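Local structure of twitching motility pilus retraction protein (Geobacter sulfurreducens PCA, 5ZFQ) at residues A306-L319 with Q331-M344. The protein is a retraction ATPase of the type IV pilus, a hexameric motor that probably couples ATP hydrolysis to pilus disassembly during twitching motility. Residues are numbered along the deposited sequence; the frame is centred on the assembly and turned at random.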
loop_
_atom_site.group_PDB
_atom_site.type_symbol
_atom_site.label_atom_id
_atom_site.label_comp_id
_atom_site.label_asym_id
_atom_site.label_seq_id
_atom_site.Cartn_x
_atom_site.Cartn_y
_atom_site.Cartn_z
ATOM N N ALA A 306 37.531 18.682 5.720
ATOM C CA ALA A 306 37.752 18.711 4.298
ATOM C C ALA A 306 36.443 19.233 3.734
ATOM O O ALA A 306 35.383 18.829 4.110
ATOM C CB ALA A 306 38.109 17.359 3.767
ATOM N N LEU A 307 36.534 20.120 2.783
ATOM C CA LEU A 307 35.347 20.830 2.358
ATOM C C LEU A 307 35.337 21.096 0.858
ATOM O O LEU A 307 36.293 21.656 0.293
ATOM C CB LEU A 307 35.235 22.150 3.133
ATOM C CG LEU A 307 34.126 23.141 2.789
ATOM C CD1 LEU A 307 32.761 22.734 3.365
ATOM C CD2 LEU A 307 34.553 24.528 3.258
ATOM N N GLU A 308 34.233 20.770 0.225
ATOM C CA GLU A 308 34.066 21.055 -1.156
ATOM C C GLU A 308 33.050 22.170 -1.187
ATOM O O GLU A 308 32.024 22.071 -0.592
ATOM C CB GLU A 308 33.563 19.836 -1.879
ATOM C CG GLU A 308 32.992 20.153 -3.236
ATOM C CD GLU A 308 33.134 19.053 -4.234
ATOM O OE1 GLU A 308 34.231 18.779 -4.665
ATOM O OE2 GLU A 308 32.144 18.472 -4.605
ATOM N N VAL A 309 33.366 23.255 -1.872
ATOM C CA VAL A 309 32.467 24.384 -1.989
ATOM C C VAL A 309 32.132 24.729 -3.415
ATOM O O VAL A 309 32.994 24.955 -4.195
ATOM C CB VAL A 309 33.101 25.653 -1.416
ATOM C CG1 VAL A 309 32.151 26.814 -1.469
ATOM C CG2 VAL A 309 33.590 25.436 -0.018
ATOM N N MET A 310 30.861 24.814 -3.737
ATOM C CA MET A 310 30.442 25.212 -5.054
ATOM C C MET A 310 29.652 26.503 -4.993
ATOM O O MET A 310 28.632 26.551 -4.371
ATOM C CB MET A 310 29.548 24.151 -5.641
ATOM C CG MET A 310 29.286 24.284 -7.115
ATOM S SD MET A 310 27.942 25.301 -7.656
ATOM C CE MET A 310 26.520 24.611 -6.920
ATOM N N VAL A 311 30.120 27.540 -5.664
ATOM C CA VAL A 311 29.424 28.803 -5.717
ATOM C C VAL A 311 28.966 28.978 -7.132
ATOM O O VAL A 311 29.757 29.054 -8.025
ATOM C CB VAL A 311 30.326 29.973 -5.363
ATOM C CG1 VAL A 311 29.509 31.233 -5.255
ATOM C CG2 VAL A 311 31.004 29.728 -4.042
ATOM N N PRO A 312 27.596 29.043 -7.312
ATOM C CA PRO A 312 27.155 29.170 -8.703
ATOM C C PRO A 312 27.495 30.443 -9.414
ATOM O O PRO A 312 27.638 31.460 -8.805
ATOM C CB PRO A 312 25.652 29.057 -8.590
ATOM C CG PRO A 312 25.455 28.193 -7.440
ATOM C CD PRO A 312 26.337 28.839 -6.485
ATOM N N ASN A 313 27.637 30.348 -10.722
ATOM C CA ASN A 313 27.944 31.477 -11.568
ATOM C C ASN A 313 27.145 31.352 -12.827
ATOM O O ASN A 313 26.552 30.340 -13.053
ATOM C CB ASN A 313 29.426 31.632 -11.832
ATOM C CG ASN A 313 30.044 30.432 -12.479
ATOM O OD1 ASN A 313 29.404 29.677 -13.163
ATOM N ND2 ASN A 313 31.307 30.275 -12.269
ATOM N N PRO A 314 27.074 32.383 -13.642
ATOM C CA PRO A 314 26.258 32.210 -14.848
ATOM C C PRO A 314 26.483 30.860 -15.525
ATOM O O PRO A 314 25.509 30.172 -15.861
ATOM C CB PRO A 314 26.734 33.348 -15.744
ATOM C CG PRO A 314 27.094 34.417 -14.796
ATOM C CD PRO A 314 27.695 33.722 -13.606
ATOM N N ALA A 315 27.752 30.476 -15.663
ATOM C CA ALA A 315 28.133 29.260 -16.376
ATOM C C ALA A 315 27.551 27.987 -15.762
ATOM O O ALA A 315 27.181 27.055 -16.489
ATOM C CB ALA A 315 29.665 29.152 -16.452
ATOM N N ILE A 316 27.468 27.960 -14.432
ATOM C CA ILE A 316 26.982 26.784 -13.697
ATOM C C ILE A 316 25.457 26.712 -13.668
ATOM O O ILE A 316 24.873 25.636 -13.797
ATOM C CB ILE A 316 27.554 26.762 -12.247
ATOM C CG1 ILE A 316 29.050 26.433 -12.304
ATOM C CG2 ILE A 316 26.784 25.786 -11.344
ATOM C CD1 ILE A 316 29.733 26.310 -10.970
ATOM N N ARG A 317 24.814 27.862 -13.519
ATOM C CA ARG A 317 23.358 27.900 -13.523
ATOM C C ARG A 317 22.824 27.352 -14.843
ATOM O O ARG A 317 21.794 26.666 -14.866
ATOM C CB ARG A 317 22.833 29.321 -13.303
ATOM C CG ARG A 317 23.201 29.938 -11.983
ATOM C CD ARG A 317 22.471 31.272 -11.786
ATOM N NE ARG A 317 22.966 31.971 -10.604
ATOM C CZ ARG A 317 22.627 31.663 -9.354
ATOM N NH1 ARG A 317 21.778 30.664 -9.113
ATOM N NH2 ARG A 317 23.143 32.353 -8.339
ATOM N N ASN A 318 23.531 27.662 -15.935
ATOM C CA ASN A 318 23.188 27.122 -17.249
ATOM C C ASN A 318 23.424 25.599 -17.276
ATOM O O ASN A 318 22.561 24.837 -17.728
ATOM C CB ASN A 318 23.984 27.835 -18.360
ATOM C CG ASN A 318 23.532 29.291 -18.581
ATOM O OD1 ASN A 318 22.816 29.879 -17.754
ATOM N ND2 ASN A 318 23.965 29.878 -19.690
ATOM N N LEU A 319 24.565 25.148 -16.766
ATOM C CA LEU A 319 24.814 23.713 -16.676
ATOM C C LEU A 319 23.695 22.963 -15.927
ATOM O O LEU A 319 23.238 21.915 -16.386
ATOM C CB LEU A 319 26.161 23.445 -16.006
ATOM C CG LEU A 319 27.390 23.900 -16.800
ATOM C CD1 LEU A 319 28.674 23.453 -16.087
ATOM C CD2 LEU A 319 27.331 23.401 -18.249
ATOM N N GLN A 331 33.981 23.654 -13.639
ATOM C CA GLN A 331 33.922 25.043 -13.207
ATOM C C GLN A 331 34.469 25.217 -11.789
ATOM O O GLN A 331 34.951 26.286 -11.421
ATOM C CB GLN A 331 32.489 25.558 -13.298
ATOM C CG GLN A 331 32.014 25.695 -14.718
ATOM C CD GLN A 331 32.932 26.590 -15.550
ATOM O OE1 GLN A 331 33.123 27.773 -15.231
ATOM N NE2 GLN A 331 33.510 26.025 -16.622
ATOM N N MET A 332 34.418 24.159 -10.995
ATOM C CA MET A 332 34.861 24.270 -9.617
ATOM C C MET A 332 36.388 24.200 -9.501
ATOM O O MET A 332 36.975 24.703 -8.529
ATOM C CB MET A 332 34.200 23.182 -8.776
ATOM C CG MET A 332 32.725 23.060 -9.057
ATOM S SD MET A 332 31.858 21.879 -8.021
ATOM C CE MET A 332 32.805 21.917 -6.489
ATOM N N GLN A 333 37.017 23.563 -10.469
ATOM C CA GLN A 333 38.458 23.427 -10.486
ATOM C C GLN A 333 39.149 24.766 -10.626
ATOM O O GLN A 333 40.108 25.066 -9.932
ATOM C CB GLN A 333 38.851 22.526 -11.631
ATOM C CG GLN A 333 39.065 21.083 -11.249
ATOM C CD GLN A 333 38.797 20.160 -12.403
ATOM O OE1 GLN A 333 38.290 20.577 -13.418
ATOM N NE2 GLN A 333 39.145 18.905 -12.254
ATOM N N VAL A 334 38.610 25.601 -11.496
ATOM C CA VAL A 334 39.183 26.904 -11.776
ATOM C C VAL A 334 38.538 28.091 -11.084
ATOM O O VAL A 334 38.856 29.217 -11.419
ATOM C CB VAL A 334 39.131 27.181 -13.276
ATOM C CG1 VAL A 334 39.485 25.926 -14.028
ATOM C CG2 VAL A 334 37.753 27.634 -13.666
ATOM N N GLY A 335 37.633 27.841 -10.144
ATOM C CA GLY A 335 36.901 28.888 -9.474
ATOM C C GLY A 335 37.402 29.464 -8.181
ATOM O O GLY A 335 36.739 30.290 -7.591
ATOM N N GLN A 336 38.566 29.047 -7.728
ATOM C CA GLN A 336 39.058 29.524 -6.449
ATOM C C GLN A 336 39.348 30.993 -6.234
ATOM O O GLN A 336 39.074 31.513 -5.170
ATOM C CB GLN A 336 40.326 28.782 -6.081
ATOM C CG GLN A 336 40.893 29.244 -4.763
ATOM C CD GLN A 336 40.155 28.633 -3.615
ATOM O OE1 GLN A 336 40.217 27.437 -3.411
ATOM N NE2 GLN A 336 39.449 29.441 -2.870
ATOM N N GLU A 337 40.002 31.635 -7.174
ATOM C CA GLU A 337 40.320 33.037 -7.008
ATOM C C GLU A 337 39.126 33.997 -7.124
ATOM O O GLU A 337 38.902 34.842 -6.264
ATOM C CB GLU A 337 41.477 33.419 -7.930
ATOM C CG GLU A 337 41.781 32.418 -9.045
ATOM C CD GLU A 337 42.243 31.039 -8.569
ATOM O OE1 GLU A 337 42.667 30.914 -7.413
ATOM O OE2 GLU A 337 42.147 30.067 -9.337
ATOM N N LYS A 338 38.348 33.864 -8.183
ATOM C CA LYS A 338 37.157 34.690 -8.346
ATOM C C LYS A 338 35.955 34.370 -7.467
ATOM O O LYS A 338 35.312 35.254 -6.944
ATOM C CB LYS A 338 36.715 34.740 -9.804
ATOM C CG LYS A 338 35.374 35.408 -9.990
ATOM C CD LYS A 338 35.519 36.918 -9.923
ATOM C CE LYS A 338 34.238 37.618 -10.325
ATOM N NZ LYS A 338 33.627 36.987 -11.525
ATOM N N PHE A 339 35.629 33.092 -7.361
ATOM C CA PHE A 339 34.478 32.673 -6.579
ATOM C C PHE A 339 34.716 31.967 -5.259
ATOM O O PHE A 339 33.786 31.770 -4.525
ATOM C CB PHE A 339 33.578 31.775 -7.396
ATOM C CG PHE A 339 33.093 32.385 -8.661
ATOM C CD1 PHE A 339 31.858 32.963 -8.722
ATOM C CD2 PHE A 339 33.858 32.341 -9.793
ATOM C CE1 PHE A 339 31.403 33.514 -9.887
ATOM C CE2 PHE A 339 33.417 32.883 -10.959
ATOM C CZ PHE A 339 32.186 33.475 -11.007
ATOM N N GLY A 340 35.933 31.575 -4.961
ATOM C CA GLY A 340 36.205 30.897 -3.719
ATOM C C GLY A 340 35.814 29.441 -3.730
ATOM O O GLY A 340 35.894 28.793 -2.724
ATOM N N MET A 341 35.413 28.919 -4.868
ATOM C CA MET A 341 35.041 27.538 -4.952
ATOM C C MET A 341 36.244 26.652 -4.770
ATOM O O MET A 341 37.326 27.045 -5.052
ATOM C CB MET A 341 34.484 27.214 -6.320
ATOM C CG MET A 341 33.493 28.178 -6.874
ATOM S SD MET A 341 32.789 27.540 -8.372
ATOM C CE MET A 341 32.257 25.974 -7.836
ATOM N N GLN A 342 36.037 25.450 -4.274
ATOM C CA GLN A 342 37.099 24.502 -4.159
ATOM C C GLN A 342 36.542 23.135 -4.284
ATOM O O GLN A 342 35.502 22.870 -3.776
ATOM C CB GLN A 342 37.816 24.633 -2.839
ATOM C CG GLN A 342 36.923 24.634 -1.637
ATOM C CD GLN A 342 37.636 24.978 -0.361
ATOM O OE1 GLN A 342 38.152 26.053 -0.203
ATOM N NE2 GLN A 342 37.644 24.059 0.559
ATOM N N THR A 343 37.251 22.242 -4.943
ATOM C CA THR A 343 36.828 20.851 -5.006
ATOM C C THR A 343 37.304 20.124 -3.751
ATOM O O THR A 343 38.206 20.597 -3.049
ATOM C CB THR A 343 37.380 20.121 -6.250
ATOM O OG1 THR A 343 38.809 20.122 -6.211
ATOM C CG2 THR A 343 36.920 20.803 -7.544
ATOM N N MET A 344 36.683 18.975 -3.484
ATOM C CA MET A 344 37.126 18.073 -2.437
ATOM C C MET A 344 38.591 17.706 -2.658
ATOM O O MET A 344 39.378 17.723 -1.717
ATOM C CB MET A 344 36.252 16.814 -2.391
ATOM C CG MET A 344 36.646 15.856 -1.289
ATOM S SD MET A 344 36.584 16.653 0.351
ATOM C CE MET A 344 34.836 17.004 0.518
#
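A single antiparallel beta bridge, the hydrogen-bonded pair Val309 and Gln342, ties strand 303-310, at one edge of this chain's mixed ATPase-domain sheet, to the chain returning from helix 328-333. Val309 N gives to Gln342 O at 2.9 Å, and Gln342 N to Val309 O. Gln342 adds a third link: its extended chain runs past Val309 CG2, and NE2 reaches Leu307 O at 2.8 Å, nearly straight (172°) but from above the carbonyl plane. With CG opposite the backbone N (chi1 163°), Glu308 brings OE1 to Met344 N at 2.7 Å, at the start of helix 344-353, where Thr343 is the N-cap, its OG1 accepting from Gln346 N; the anti side of the carboxylate is used, while Glu308 OE2 takes Ala259 N. Met332 CE lies against Glu308 CG and CD. An alanine replacing Glu308 would probably leave Met344 N and Ala259 N without their carboxylate acceptors and open a gap beside the Met332 methyl. Met310 CG touches Met332 SD and Met341 CE, which approach it from the same side, and Met341 CE also meets Ile316 CD1. Ile316 and Gln331 run alongside one another head to tail, Ile316 CD1 lying 3.7 Å from Gln331 CB. Asn313 crosses Phe339 with amide and ring planes 69° apart, its ND2 over one ring face near the rim and Lys338 CG over the opposite one. Asn313 OD1 caps helix 314-321, accepting from Ile316 N at 2.9 Å. Backbone bonds and amide and carboxylate grips thus fix the returning chain at the sheet edge, while Met332 and Met341 add apolar contacts.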